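PDB 6VOP: aldolase from Escherichia coli, which is of unknown function but belongs to the class II aldolase and adducin N-terminal domain family, with an AraD-like fold. Local coordinates for residues E8-S20 with C52-V64. The protein carries 2 engineered substitutions. Residues are numbered along the deposited sequence; the frame is centred on the assembly and turned at random.
Sequences EQSLREEMTRIAS and CLGNLDPQRLSKV
Helix 7-24 runs alongside the connection that leads into strand 62-64, with Ser20 facing Gly54, Ala19 facing Leu53, Thr16 facing Leu56 and Arg12 facing Pro58. The two segments run in opposite directions, and the CA atoms of Ser20 and Gly54 are 4.2 Å apart. Arg12 makes two of the four hydrogen bonds across the contact, one of them weak. Its CG lies anti to the carbonyl carbon (chi1 -69°), and the chain then extends to NE past Pro58 and Leu61. Arg12 NH1 donates to Pro58 O at 2.9 Å, nearly straight (161°) and in the guanidinium plane. A weak second bond joins NH1 to Leu61 O. NE makes a weak salt bridge to Glu8 OE1. The other carboxylate oxygen, Glu8 OE2, forms a salt bridge with Lys63 NZ at 3.3 Å, its hydrogen bond weak, and the two side chains cross at about a right angle. Further out, Gln9 NE2 donates to Gln59 OE1 at 2.8 Å, with the two amides nearly coplanar. Thr16 OG1 bonds back to Arg12 O and also rests 3.4 Å from Pro58 CG. The apolar part lies where Met15 SD packs on Leu61 CD2 and Ala19 CB on Leu56 CD1 (3.6 Å). Leu35 touches Met15 and Ala19, and Leu45 touches Leu61. The contact thus joins helix 7-24 to the loop and strand 62-64, next to outermost strand 70-72. Glu8, placed between Arg12 and Lys63, probably offsets both positive charges, while Arg12 NH1 gives Pro58 O a firm donor and Leu61 O a weak one.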
ATOM      1  N   GLU A   8      14.765  27.349 -11.533  1.00 31.10           N
ATOM      2  CA  GLU A   8      14.012  26.464 -12.417  1.00 35.05           C
ATOM      3  C   GLU A   8      14.481  25.022 -12.283  1.00 34.75           C
ATOM      4  O   GLU A   8      13.674  24.088 -12.362  1.00 37.05           O
ATOM      5  CB  GLU A   8      14.136  26.932 -13.868  1.00 43.92           C
ATOM      6  CG  GLU A   8      13.242  26.177 -14.847  1.00 45.96           C
ATOM      7  CD  GLU A   8      13.499  26.556 -16.295  1.00 58.44           C
ATOM      8  OE1 GLU A   8      14.395  25.952 -16.923  1.00 62.20           O
ATOM      9  OE2 GLU A   8      12.806  27.463 -16.807  1.00 63.39           O
ATOM     10  N   GLN A   9      15.785  24.820 -12.079  1.00 36.42           N
ATOM     11  CA  GLN A   9      16.305  23.467 -11.920  1.00 34.76           C
ATOM     12  C   GLN A   9      15.761  22.815 -10.655  1.00 38.85           C
ATOM     13  O   GLN A   9      15.392  21.634 -10.668  1.00 41.14           O
ATOM     14  CB  GLN A   9      17.835  23.491 -11.907  1.00 38.32           C
ATOM     15  CG  GLN A   9      18.486  22.141 -11.640  1.00 52.34           C
ATOM     16  CD  GLN A   9      18.132  21.096 -12.687  1.00 60.35           C
ATOM     17  OE1 GLN A   9      18.101  19.897 -12.404  1.00 63.81           O
ATOM     18  NE2 GLN A   9      17.871  21.550 -13.907  1.00 59.70           N
ATOM     19  N   SER A  10      15.689  23.571  -9.558  1.00 35.64           N
ATOM     20  CA  SER A  10      15.140  23.024  -8.324  1.00 39.05           C
ATOM     21  C   SER A  10      13.636  22.803  -8.426  1.00 42.92           C
ATOM     22  O   SER A  10      13.095  21.909  -7.765  1.00 56.46           O
ATOM     23  CB  SER A  10      15.473  23.945  -7.152  1.00 37.55           C
ATOM     24  OG  SER A  10      16.848  23.855  -6.821  1.00 46.04           O
ATOM     25  N   LEU A  11      12.945  23.597  -9.248  1.00 32.45           N
ATOM     26  CA  LEU A  11      11.522  23.365  -9.468  1.00 28.33           C
ATOM     27  C   LEU A  11      11.293  22.113 -10.306  1.00 30.75           C
ATOM     28  O   LEU A  11      10.349  21.355 -10.056  1.00 26.45           O
ATOM     29  CB  LEU A  11      10.892  24.586 -10.132  1.00 25.16           C
ATOM     30  CG  LEU A  11      10.731  25.794  -9.209  1.00 27.96           C
ATOM     31  CD1 LEU A  11      10.462  27.062 -10.004  1.00 25.29           C
ATOM     32  CD2 LEU A  11       9.625  25.541  -8.201  1.00 24.11           C
ATOM     33  N   ARG A  12      12.147  21.879 -11.307  1.00 33.05           N
ATOM     34  CA  ARG A  12      12.052  20.649 -12.085  1.00 34.51           C
ATOM     35  C   ARG A  12      12.312  19.427 -11.214  1.00 37.76           C
ATOM     36  O   ARG A  12      11.618  18.410 -11.334  1.00 27.40           O
ATOM     37  CB  ARG A  12      13.035  20.684 -13.256  1.00 32.96           C
ATOM     38  CG  ARG A  12      12.690  21.682 -14.345  1.00 30.22           C
ATOM     39  CD  ARG A  12      13.783  21.737 -15.401  1.00 33.27           C
ATOM     40  NE  ARG A  12      13.472  22.696 -16.457  1.00 36.75           N
ATOM     41  CZ  ARG A  12      12.958  22.367 -17.637  1.00 45.28           C
ATOM     42  NH1 ARG A  12      12.695  21.098 -17.918  1.00 46.50           N
ATOM     43  NH2 ARG A  12      12.706  23.308 -18.538  1.00 44.32           N
ATOM     44  N   GLU A  13      13.311  19.508 -10.330  1.00 32.30           N
ATOM     45  CA  GLU A  13      13.606  18.390  -9.441  1.00 31.64           C
ATOM     46  C   GLU A  13      12.486  18.174  -8.434  1.00 33.38           C
ATOM     47  O   GLU A  13      12.159  17.028  -8.101  1.00 37.40           O
ATOM     48  CB  GLU A  13      14.935  18.620  -8.719  1.00 33.36           C
ATOM     49  CG  GLU A  13      16.163  18.367  -9.576  1.00 46.85           C
ATOM     50  CD  GLU A  13      17.434  18.901  -8.941  1.00 66.72           C
ATOM     51  OE1 GLU A  13      18.492  18.867  -9.605  1.00 73.57           O
ATOM     52  OE2 GLU A  13      17.374  19.354  -7.778  1.00 73.26           O
ATOM     53  N   GLU A  14      11.887  19.260  -7.934  1.00 29.20           N
ATOM     54  CA  GLU A  14      10.774  19.119  -7.000  1.00 35.09           C
ATOM     55  C   GLU A  14       9.589  18.431  -7.663  1.00 30.64           C
ATOM     56  O   GLU A  14       8.927  17.586  -7.047  1.00 27.37           O
ATOM     57  CB  GLU A  14      10.361  20.487  -6.452  1.00 38.61           C
ATOM     58  CG  GLU A  14       9.235  20.417  -5.426  1.00 52.77           C
ATOM     59  CD  GLU A  14       8.596  21.766  -5.147  1.00 60.57           C
ATOM     60  OE1 GLU A  14       7.842  21.875  -4.157  1.00 61.13           O
ATOM     61  OE2 GLU A  14       8.843  22.719  -5.916  1.00 66.82           O
ATOM     62  N   MET A  15       9.308  18.776  -8.921  1.00 27.57           N
ATOM     63  CA  MET A  15       8.230  18.113  -9.647  1.00 27.71           C
ATOM     64  C   MET A  15       8.550  16.643  -9.876  1.00 31.30           C
ATOM     65  O   MET A  15       7.699  15.776  -9.647  1.00 32.72           O
ATOM     66  CB  MET A  15       7.981  18.826 -10.973  1.00 31.20           C
ATOM     67  CG  MET A  15       7.127  18.043 -11.954  1.00 38.93           C
ATOM     68  SD  MET A  15       6.436  19.114 -13.227  1.00 41.22           S
ATOM     69  CE  MET A  15       5.313  20.094 -12.237  1.00 30.39           C
ATOM     70  N   THR A  16       9.773  16.347 -10.321  1.00 32.21           N
ATOM     71  CA  THR A  16      10.208  14.962 -10.457  1.00 26.67           C
ATOM     72  C   THR A  16      10.108  14.220  -9.130  1.00 32.85           C
ATOM     73  O   THR A  16       9.627  13.081  -9.081  1.00 32.70           O
ATOM     74  CB  THR A  16      11.644  14.918 -10.984  1.00 33.61           C
ATOM     75  OG1 THR A  16      11.696  15.522 -12.282  1.00 37.53           O
ATOM     76  CG2 THR A  16      12.142  13.486 -11.077  1.00 41.73           C
ATOM     77  N   ARG A  17      10.550  14.855  -8.041  1.00 27.59           N
ATOM     78  CA  ARG A  17      10.531  14.204  -6.735  1.00 34.73           C
ATOM     79  C   ARG A  17       9.102  13.946  -6.271  1.00 38.35           C
ATOM     80  O   ARG A  17       8.771  12.839  -5.829  1.00 43.72           O
ATOM     81  CB  ARG A  17      11.290  15.060  -5.717  1.00 31.05           C
ATOM     82  CG  ARG A  17      11.515  14.399  -4.365  1.00 37.54           C
ATOM     83  CD  ARG A  17      10.655  15.038  -3.286  1.00 50.73           C
ATOM     84  NE  ARG A  17      10.932  16.463  -3.137  1.00 58.28           N
ATOM     85  CZ  ARG A  17      10.246  17.279  -2.344  1.00 63.84           C
ATOM     86  NH1 ARG A  17       9.234  16.811  -1.625  1.00 66.74           N
ATOM     87  NH2 ARG A  17      10.568  18.564  -2.272  1.00 61.28           N
ATOM     88  N   ILE A  18       8.238  14.958  -6.374  1.00 31.86           N
ATOM     89  CA  ILE A  18       6.852  14.806  -5.943  1.00 30.61           C
ATOM     90  C   ILE A  18       6.124  13.790  -6.816  1.00 30.53           C
ATOM     91  O   ILE A  18       5.312  12.995  -6.323  1.00 26.02           O
ATOM     92  CB  ILE A  18       6.149  16.178  -5.947  1.00 34.48           C
ATOM     93  CG1 ILE A  18       6.623  17.018  -4.759  1.00 30.86           C
ATOM     94  CG2 ILE A  18       4.637  16.019  -5.918  1.00 22.38           C
ATOM     95  CD1 ILE A  18       5.827  18.284  -4.556  1.00 29.60           C
ATOM     96  N   ALA A  19       6.409  13.786  -8.121  1.00 27.09           N
ATOM     97  CA  ALA A  19       5.777  12.819  -9.014  1.00 27.15           C
ATOM     98  C   ALA A  19       6.141  11.393  -8.623  1.00 29.67           C
ATOM     99  O   ALA A  19       5.275  10.510  -8.572  1.00 30.87           O
ATOM    100  CB  ALA A  19       6.176  13.097 -10.462  1.00 30.60           C
ATOM    101  N   SER A  20       7.424  11.152  -8.342  1.00 34.51           N
ATOM    102  CA  SER A  20       7.854   9.818  -7.941  1.00 38.89           C
ATOM    103  C   SER A  20       7.168   9.389  -6.649  1.00 33.56           C
ATOM    104  O   SER A  20       6.771   8.227  -6.502  1.00 28.26           O
ATOM    105  CB  SER A  20       9.374   9.791  -7.787  1.00 33.11           C
ATOM    106  OG  SER A  20       9.808   8.585  -7.191  1.00 51.69           O
ATOM    107  N   CYS A  52       5.738   8.134 -17.572  1.00 67.22           N
ATOM    108  CA  CYS A  52       5.474   7.489 -16.294  1.00 61.30           C
ATOM    109  C   CYS A  52       5.949   8.402 -15.169  1.00 49.71           C
ATOM    110  O   CYS A  52       7.125   8.778 -15.123  1.00 37.68           O
ATOM    111  CB  CYS A  52       6.172   6.133 -16.231  1.00 62.67           C
ATOM    112  SG  CYS A  52       6.150   5.348 -14.606  1.00 64.20           S
ATOM    113  N   LEU A  53       5.036   8.752 -14.260  1.00 40.25           N
ATOM    114  CA  LEU A  53       5.356   9.709 -13.207  1.00 34.47           C
ATOM    115  C   LEU A  53       6.452   9.212 -12.270  1.00 37.98           C
ATOM    116  O   LEU A  53       7.071  10.027 -11.574  1.00 38.07           O
ATOM    117  CB  LEU A  53       4.093  10.043 -12.410  1.00 33.78           C
ATOM    118  CG  LEU A  53       3.060  10.913 -13.127  1.00 35.49           C
ATOM    119  CD1 LEU A  53       1.946  11.320 -12.173  1.00 31.01           C
ATOM    120  CD2 LEU A  53       3.718  12.141 -13.740  1.00 33.39           C
ATOM    121  N   GLY A  54       6.715   7.905 -12.241  1.00 36.40           N
ATOM    122  CA  GLY A  54       7.725   7.362 -11.351  1.00 37.46           C
ATOM    123  C   GLY A  54       9.154   7.458 -11.844  1.00 58.40           C
ATOM    124  O   GLY A  54      10.078   7.218 -11.061  1.00 53.65           O
ATOM    125  N   ASN A  55       9.361   7.803 -13.115  1.00 50.37           N
ATOM    126  CA  ASN A  55      10.697   7.893 -13.693  1.00 53.79           C
ATOM    127  C   ASN A  55      10.751   9.070 -14.671  1.00 49.94           C
ATOM    128  O   ASN A  55      11.005   8.922 -15.863  1.00 50.30           O
ATOM    129  CB  ASN A  55      11.083   6.581 -14.375  1.00 60.42           C
ATOM    130  CG  ASN A  55      12.538   6.551 -14.797  1.00 71.28           C
ATOM    131  OD1 ASN A  55      13.361   7.310 -14.283  1.00 72.43           O
ATOM    132  ND2 ASN A  55      12.866   5.671 -15.737  1.00 80.34           N
ATOM    133  N   LEU A  56      10.509  10.271 -14.154  1.00 47.05           N
ATOM    134  CA  LEU A  56      10.525  11.469 -14.980  1.00 36.13           C
ATOM    135  C   LEU A  56      11.947  11.988 -15.157  1.00 40.30           C
ATOM    136  O   LEU A  56      12.770  11.917 -14.239  1.00 36.32           O
ATOM    137  CB  LEU A  56       9.656  12.560 -14.357  1.00 31.21           C
ATOM    138  CG  LEU A  56       8.143  12.348 -14.363  1.00 39.55           C
ATOM    139  CD1 LEU A  56       7.432  13.590 -13.845  1.00 35.93           C
ATOM    140  CD2 LEU A  56       7.659  11.986 -15.756  1.00 31.86           C
ATOM    141  N   ASP A  57      12.232  12.510 -16.350  1.00 43.96           N
ATOM    142  CA  ASP A  57      13.484  13.215 -16.602  1.00 47.50           C
ATOM    143  C   ASP A  57      13.277  14.701 -16.342  1.00 38.70           C
ATOM    144  O   ASP A  57      12.459  15.328 -17.028  1.00 39.10           O
ATOM    145  CB  ASP A  57      13.948  12.991 -18.033  1.00 57.88           C
ATOM    146  CG  ASP A  57      15.406  13.374 -18.250  1.00 66.69           C
ATOM    147  OD1 ASP A  57      15.933  14.202 -17.478  1.00 67.52           O
ATOM    148  OD2 ASP A  57      16.024  12.849 -19.201  1.00 67.27           O
ATOM    149  N   PRO A  58      13.976  15.300 -15.374  1.00 34.10           N
ATOM    150  CA  PRO A  58      13.713  16.717 -15.058  1.00 35.62           C
ATOM    151  C   PRO A  58      13.987  17.668 -16.214  1.00 40.15           C
ATOM    152  O   PRO A  58      13.220  18.615 -16.423  1.00 36.33           O
ATOM    153  CB  PRO A  58      14.637  16.980 -13.857  1.00 35.45           C
ATOM    154  CG  PRO A  58      14.902  15.611 -13.267  1.00 39.45           C
ATOM    155  CD  PRO A  58      14.934  14.682 -14.440  1.00 36.29           C
ATOM    156  N   GLN A  59      15.058  17.431 -16.978  1.00 38.17           N
ATOM    157  CA  GLN A  59      15.434  18.281 -18.103  1.00 38.58           C
ATOM    158  C   GLN A  59      14.584  18.033 -19.343  1.00 37.56           C
ATOM    159  O   GLN A  59      14.819  18.677 -20.372  1.00 34.98           O
ATOM    160  CB  GLN A  59      16.916  18.091 -18.444  1.00 49.70           C
ATOM    161  CG  GLN A  59      17.858  18.998 -17.672  1.00 72.44           C
ATOM    162  CD  GLN A  59      18.177  18.447 -16.304  1.00 90.37           C
ATOM    163  OE1 GLN A  59      18.165  19.176 -15.315  1.00 93.41           O
ATOM    164  NE2 GLN A  59      18.510  17.164 -16.245  1.00 94.40           N
ATOM    165  N   ARG A  60      13.616  17.119 -19.280  1.00 33.74           N
ATOM    166  CA  ARG A  60      12.684  16.897 -20.375  1.00 37.45           C
ATOM    167  C   ARG A  60      11.264  17.310 -20.019  1.00 40.60           C
ATOM    168  O   ARG A  60      10.350  17.092 -20.820  1.00 37.85           O
ATOM    169  CB  ARG A  60      12.716  15.430 -20.810  1.00 35.98           C
ATOM    170  CG  ARG A  60      13.894  15.074 -21.705  1.00 39.30           C
ATOM    171  CD  ARG A  60      13.654  15.510 -23.149  1.00 39.83           C
ATOM    172  NE  ARG A  60      14.066  16.893 -23.387  1.00 38.49           N
ATOM    173  CZ  ARG A  60      13.837  17.569 -24.511  1.00 59.57           C
ATOM    174  NH1 ARG A  60      13.193  16.996 -25.519  1.00 56.61           N
ATOM    175  NH2 ARG A  60      14.255  18.824 -24.631  1.00 55.92           N
ATOM    176  N   LEU A  61      11.063  17.899 -18.838  1.00 38.20           N
ATOM    177  CA  LEU A  61       9.756  18.408 -18.459  1.00 27.33           C
ATOM    178  C   LEU A  61       9.322  19.506 -19.422  1.00 34.49           C
ATOM    179  O   LEU A  61      10.136  20.314 -19.878  1.00 33.60           O
ATOM    180  CB  LEU A  61       9.792  18.942 -17.026  1.00 39.75           C
ATOM    181  CG  LEU A  61       9.845  17.901 -15.907  1.00 34.81           C
ATOM    182  CD1 LEU A  61      10.117  18.556 -14.561  1.00 25.83           C
ATOM    183  CD2 LEU A  61       8.545  17.111 -15.868  1.00 36.69           C
ATOM    184  N   SER A  62       8.030  19.529 -19.733  1.00 35.70           N
ATOM    185  CA  SER A  62       7.512  20.483 -20.703  1.00 27.35           C
ATOM    186  C   SER A  62       7.511  21.897 -20.133  1.00 32.63           C
ATOM    187  O   SER A  62       7.445  22.108 -18.919  1.00 36.14           O
ATOM    188  CB  SER A  62       6.096  20.096 -21.129  1.00 26.91           C
ATOM    189  OG  SER A  62       6.046  18.741 -21.542  1.00 29.97           O
ATOM    190  N   LYS A  63       7.588  22.873 -21.036  1.00 37.49           N
ATOM    191  CA  LYS A  63       7.557  24.291 -20.690  1.00 32.96           C
ATOM    192  C   LYS A  63       6.566  24.964 -21.630  1.00 32.49           C
ATOM    193  O   LYS A  63       6.780  24.989 -22.847  1.00 27.65           O
ATOM    194  CB  LYS A  63       8.949  24.916 -20.805  1.00 27.12           C
ATOM    195  CG  LYS A  63       9.111  26.261 -20.118  1.00 27.85           C
ATOM    196  CD  LYS A  63      10.577  26.667 -20.067  1.00 40.99           C
ATOM    197  CE  LYS A  63      10.747  28.107 -19.611  1.00 48.70           C
ATOM    198  NZ  LYS A  63      12.141  28.597 -19.826  1.00 50.48           N
ATOM    199  N   VAL A  64       5.475  25.490 -21.076  1.00 27.15           N
ATOM    200  CA  VAL A  64       4.387  26.066 -21.858  1.00 38.03           C
ATOM    201  C   VAL A  64       4.135  27.488 -21.376  1.00 37.45           C
ATOM    202  O   VAL A  64       4.119  27.751 -20.169  1.00 40.13           O
ATOM    203  CB  VAL A  64       3.099  25.220 -21.756  1.00 28.59           C
ATOM    204  CG1 VAL A  64       2.013  25.787 -22.655  1.00 30.45           C
ATOM    205  CG2 VAL A  64       3.384  23.767 -22.114  1.00 33.25           C
TER